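Local coordinates for long form salivary protein D7L (Phlebotomus duboscqi, PDB 6MT7) that binds and sequesters cysteinyl leukotrienes and a thromboxane A2 analogue and inhibits platelet aggregation, aiding the female sand fly's blood feeding, at residues A[163-168]-A[219-224]. Sequence-based numbering, arbitrary orientation.
Sequences YYYRLV and QALKIL
Y165 and L224 bring the two backbones nearest, their CA atoms 6.7 Å apart, where the turn following helix 159-164 packs on helix 220-227. This lies in the C-terminal half of a largely helical odorant-binding-protein relative, away from the lipid pocket. Helix 159-164 finishes in a Schellman motif: R166 takes a positive phi of 57°, and its N bonds back to Y163 O at 2.8 Å. Y165, just before this reversal, lays its ring against one side of helix 220-227, where L221 and L224 lie one turn apart. Its chi1 of -64° sets CG beside the backbone N and turns the ring toward that helix. The touching atoms of both leucines lie on the same side of the ring plane. Y165 CD1 stands 3.6 Å from L224 CB, which approaches obliquely. Y165 CD2 lies 3.8 Å from L221 CD2. The hydroxyl end reaches the helix backbone, Y165 OH resting 3.5 Å from L221 O in a polar contact that does not count as a hydrogen bond. L167 adds a looser touch, CD1 to L221 CD2 at 4.2 Å. Y210 of helix 203-216 packs on both Y165 and L221, and I140 also touches Y165. Across the two segments the contact is therefore essentially apolar, held by shape and burial.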
ATOM      1  N   TYR A 163      11.381   1.529   4.398  1.00  9.91           N
ATOM      2  CA  TYR A 163      10.650   1.112   3.206  1.00 10.80           C
ATOM      3  C   TYR A 163       9.489   0.184   3.575  1.00  9.46           C
ATOM      4  O   TYR A 163       8.352   0.389   3.136  1.00  6.70           O
ATOM      5  CB  TYR A 163      11.590   0.430   2.197  1.00  9.92           C
ATOM      6  CG  TYR A 163      10.793  -0.198   1.079  1.00 11.83           C
ATOM      7  CD1 TYR A 163      10.305   0.576   0.036  1.00 14.38           C
ATOM      8  CD2 TYR A 163      10.468  -1.557   1.102  1.00 11.02           C
ATOM      9  CE1 TYR A 163       9.528   0.022  -0.960  1.00 13.98           C
ATOM     10  CE2 TYR A 163       9.678  -2.117   0.116  1.00 12.69           C
ATOM     11  CZ  TYR A 163       9.216  -1.324  -0.917  1.00 12.98           C
ATOM     12  OH  TYR A 163       8.437  -1.871  -1.911  1.00 15.59           O
ATOM     13  N   TYR A 164       9.744  -0.838   4.397  1.00  7.27           N
ATOM     14  CA  TYR A 164       8.680  -1.803   4.653  1.00  8.59           C
ATOM     15  C   TYR A 164       7.599  -1.246   5.572  1.00  6.52           C
ATOM     16  O   TYR A 164       6.447  -1.694   5.508  1.00  6.93           O
ATOM     17  CB  TYR A 164       9.272  -3.102   5.206  1.00  6.58           C
ATOM     18  CG  TYR A 164       9.821  -3.936   4.077  1.00  7.01           C
ATOM     19  CD1 TYR A 164       8.971  -4.641   3.233  1.00  8.37           C
ATOM     20  CD2 TYR A 164      11.176  -3.961   3.808  1.00  9.01           C
ATOM     21  CE1 TYR A 164       9.464  -5.391   2.175  1.00 10.91           C
ATOM     22  CE2 TYR A 164      11.679  -4.698   2.748  1.00  8.57           C
ATOM     23  CZ  TYR A 164      10.819  -5.409   1.935  1.00 13.14           C
ATOM     24  OH  TYR A 164      11.322  -6.143   0.882  1.00 11.16           O
ATOM     25  N   TYR A 165       7.933  -0.270   6.417  1.00  6.65           N
ATOM     26  CA  TYR A 165       6.900   0.475   7.132  1.00  6.67           C
ATOM     27  C   TYR A 165       6.161   1.455   6.229  1.00  6.55           C
ATOM     28  O   TYR A 165       5.190   2.069   6.678  1.00  7.02           O
ATOM     29  CB  TYR A 165       7.501   1.261   8.292  1.00  8.83           C
ATOM     30  CG  TYR A 165       8.111   0.426   9.387  1.00  7.08           C
ATOM     31  CD1 TYR A 165       7.567  -0.797   9.759  1.00  9.64           C
ATOM     32  CD2 TYR A 165       9.231   0.885  10.069  1.00 14.82           C
ATOM     33  CE1 TYR A 165       8.144  -1.554  10.794  1.00 11.15           C
ATOM     34  CE2 TYR A 165       9.813   0.143  11.089  1.00 15.28           C
ATOM     35  CZ  TYR A 165       9.271  -1.068  11.444  1.00 12.63           C
ATOM     36  OH  TYR A 165       9.870  -1.786  12.465  1.00 14.54           O
ATOM     37  N   ARG A 166       6.599   1.605   4.975  1.00  6.47           N
ATOM     38  CA  ARG A 166       6.025   2.554   4.023  1.00  6.57           C
ATOM     39  C   ARG A 166       6.074   3.980   4.563  1.00  6.54           C
ATOM     40  O   ARG A 166       5.139   4.771   4.397  1.00  6.63           O
ATOM     41  CB  ARG A 166       4.606   2.160   3.601  1.00  7.23           C
ATOM     42  CG  ARG A 166       4.586   1.255   2.356  1.00  6.14           C
ATOM     43  CD  ARG A 166       5.120  -0.144   2.691  1.00  6.16           C
ATOM     44  NE  ARG A 166       5.097  -1.048   1.538  1.00  6.09           N
ATOM     45  CZ  ARG A 166       5.394  -2.347   1.603  1.00  7.96           C
ATOM     46  NH1 ARG A 166       5.744  -2.905   2.760  1.00  6.20           N
ATOM     47  NH2 ARG A 166       5.326  -3.104   0.515  1.00  6.90           N
ATOM     48  N   LEU A 167       7.196   4.320   5.199  1.00  6.73           N
ATOM     49  CA  LEU A 167       7.510   5.724   5.426  1.00  8.73           C
ATOM     50  C   LEU A 167       8.081   6.360   4.164  1.00  8.32           C
ATOM     51  O   LEU A 167       7.862   7.553   3.922  1.00  8.04           O
ATOM     52  CB  LEU A 167       8.498   5.868   6.584  1.00  7.17           C
ATOM     53  CG  LEU A 167       8.060   5.172   7.877  1.00  7.20           C
ATOM     54  CD1 LEU A 167       9.109   5.337   8.973  1.00  8.73           C
ATOM     55  CD2 LEU A 167       6.714   5.698   8.328  1.00  7.17           C
ATOM     56  N   VAL A 168       8.814   5.579   3.367  1.00 10.17           N
ATOM     57  CA  VAL A 168       9.390   6.000   2.096  1.00 10.60           C
ATOM     58  C   VAL A 168       9.118   4.906   1.072  1.00 12.55           C
ATOM     59  O   VAL A 168       8.871   3.750   1.421  1.00  8.51           O
ATOM     60  CB  VAL A 168      10.916   6.271   2.174  1.00  7.21           C
ATOM     61  CG1 VAL A 168      11.225   7.434   3.128  1.00  8.74           C
ATOM     62  CG2 VAL A 168      11.701   4.996   2.568  1.00  8.81           C
ATOM     63  N   GLN A 219       6.268   3.737  20.327  1.00 20.71           N
ATOM     64  CA  GLN A 219       5.712   2.413  20.086  1.00 24.51           C
ATOM     65  C   GLN A 219       5.128   2.243  18.689  1.00 21.72           C
ATOM     66  O   GLN A 219       4.862   1.106  18.289  1.00 22.69           O
ATOM     67  CB  GLN A 219       4.637   2.089  21.130  1.00 30.35           C
ATOM     68  CG  GLN A 219       5.124   2.177  22.574  1.00 42.81           C
ATOM     69  CD  GLN A 219       6.543   1.659  22.766  1.00 50.45           C
ATOM     70  OE1 GLN A 219       7.408   2.359  23.297  1.00 53.61           O
ATOM     71  NE2 GLN A 219       6.777   0.417  22.362  1.00 51.70           N
ATOM     72  N   ALA A 220       4.944   3.332  17.939  1.00 15.63           N
ATOM     73  CA  ALA A 220       4.241   3.245  16.659  1.00 12.56           C
ATOM     74  C   ALA A 220       4.936   2.277  15.717  1.00 11.71           C
ATOM     75  O   ALA A 220       4.299   1.394  15.133  1.00 15.03           O
ATOM     76  CB  ALA A 220       4.133   4.634  16.019  1.00 13.82           C
ATOM     77  N   LEU A 221       6.253   2.414  15.568  1.00 12.66           N
ATOM     78  CA  LEU A 221       6.960   1.532  14.650  1.00 13.80           C
ATOM     79  C   LEU A 221       7.085   0.128  15.223  1.00 18.63           C
ATOM     80  O   LEU A 221       7.125  -0.842  14.463  1.00 13.86           O
ATOM     81  CB  LEU A 221       8.332   2.108  14.309  1.00 10.20           C
ATOM     82  CG  LEU A 221       8.326   3.449  13.554  1.00 11.62           C
ATOM     83  CD1 LEU A 221       9.752   3.851  13.197  1.00 16.53           C
ATOM     84  CD2 LEU A 221       7.447   3.381  12.307  1.00 11.20           C
ATOM     85  N   LYS A 222       7.130  -0.008  16.554  1.00 20.21           N
ATOM     86  CA  LYS A 222       7.088  -1.341  17.146  1.00 20.94           C
ATOM     87  C   LYS A 222       5.791  -2.054  16.784  1.00 12.58           C
ATOM     88  O   LYS A 222       5.795  -3.256  16.499  1.00 18.47           O
ATOM     89  CB  LYS A 222       7.248  -1.262  18.666  1.00 20.26           C
ATOM     90  CG  LYS A 222       8.589  -0.729  19.128  1.00 30.01           C
ATOM     91  CD  LYS A 222       8.882  -1.182  20.560  1.00 42.20           C
ATOM     92  CE  LYS A 222      10.279  -0.778  21.015  1.00 45.32           C
ATOM     93  NZ  LYS A 222      10.225   0.395  21.935  1.00 49.14           N
ATOM     94  N   ILE A 223       4.671  -1.327  16.793  1.00 12.99           N
ATOM     95  CA  ILE A 223       3.385  -1.923  16.448  1.00 12.01           C
ATOM     96  C   ILE A 223       3.368  -2.363  14.987  1.00 14.80           C
ATOM     97  O   ILE A 223       2.903  -3.464  14.664  1.00 11.56           O
ATOM     98  CB  ILE A 223       2.244  -0.940  16.771  1.00 16.75           C
ATOM     99  CG1 ILE A 223       2.137  -0.728  18.286  1.00 19.28           C
ATOM    100  CG2 ILE A 223       0.917  -1.445  16.202  1.00 17.50           C
ATOM    101  CD1 ILE A 223       1.164   0.348  18.678  1.00 25.55           C
ATOM    102  N   LEU A 224       3.883  -1.526  14.078  1.00 10.67           N
ATOM    103  CA  LEU A 224       3.988  -1.953  12.685  1.00  8.33           C
ATOM    104  C   LEU A 224       4.865  -3.193  12.551  1.00  9.92           C
ATOM    105  O   LEU A 224       4.561  -4.095  11.763  1.00 13.43           O
ATOM    106  CB  LEU A 224       4.551  -0.833  11.812  1.00 11.85           C
ATOM    107  CG  LEU A 224       3.633   0.333  11.470  1.00 12.34           C
ATOM    108  CD1 LEU A 224       4.350   1.281  10.496  1.00  6.95           C
ATOM    109  CD2 LEU A 224       2.292  -0.150  10.906  1.00  8.76           C
TER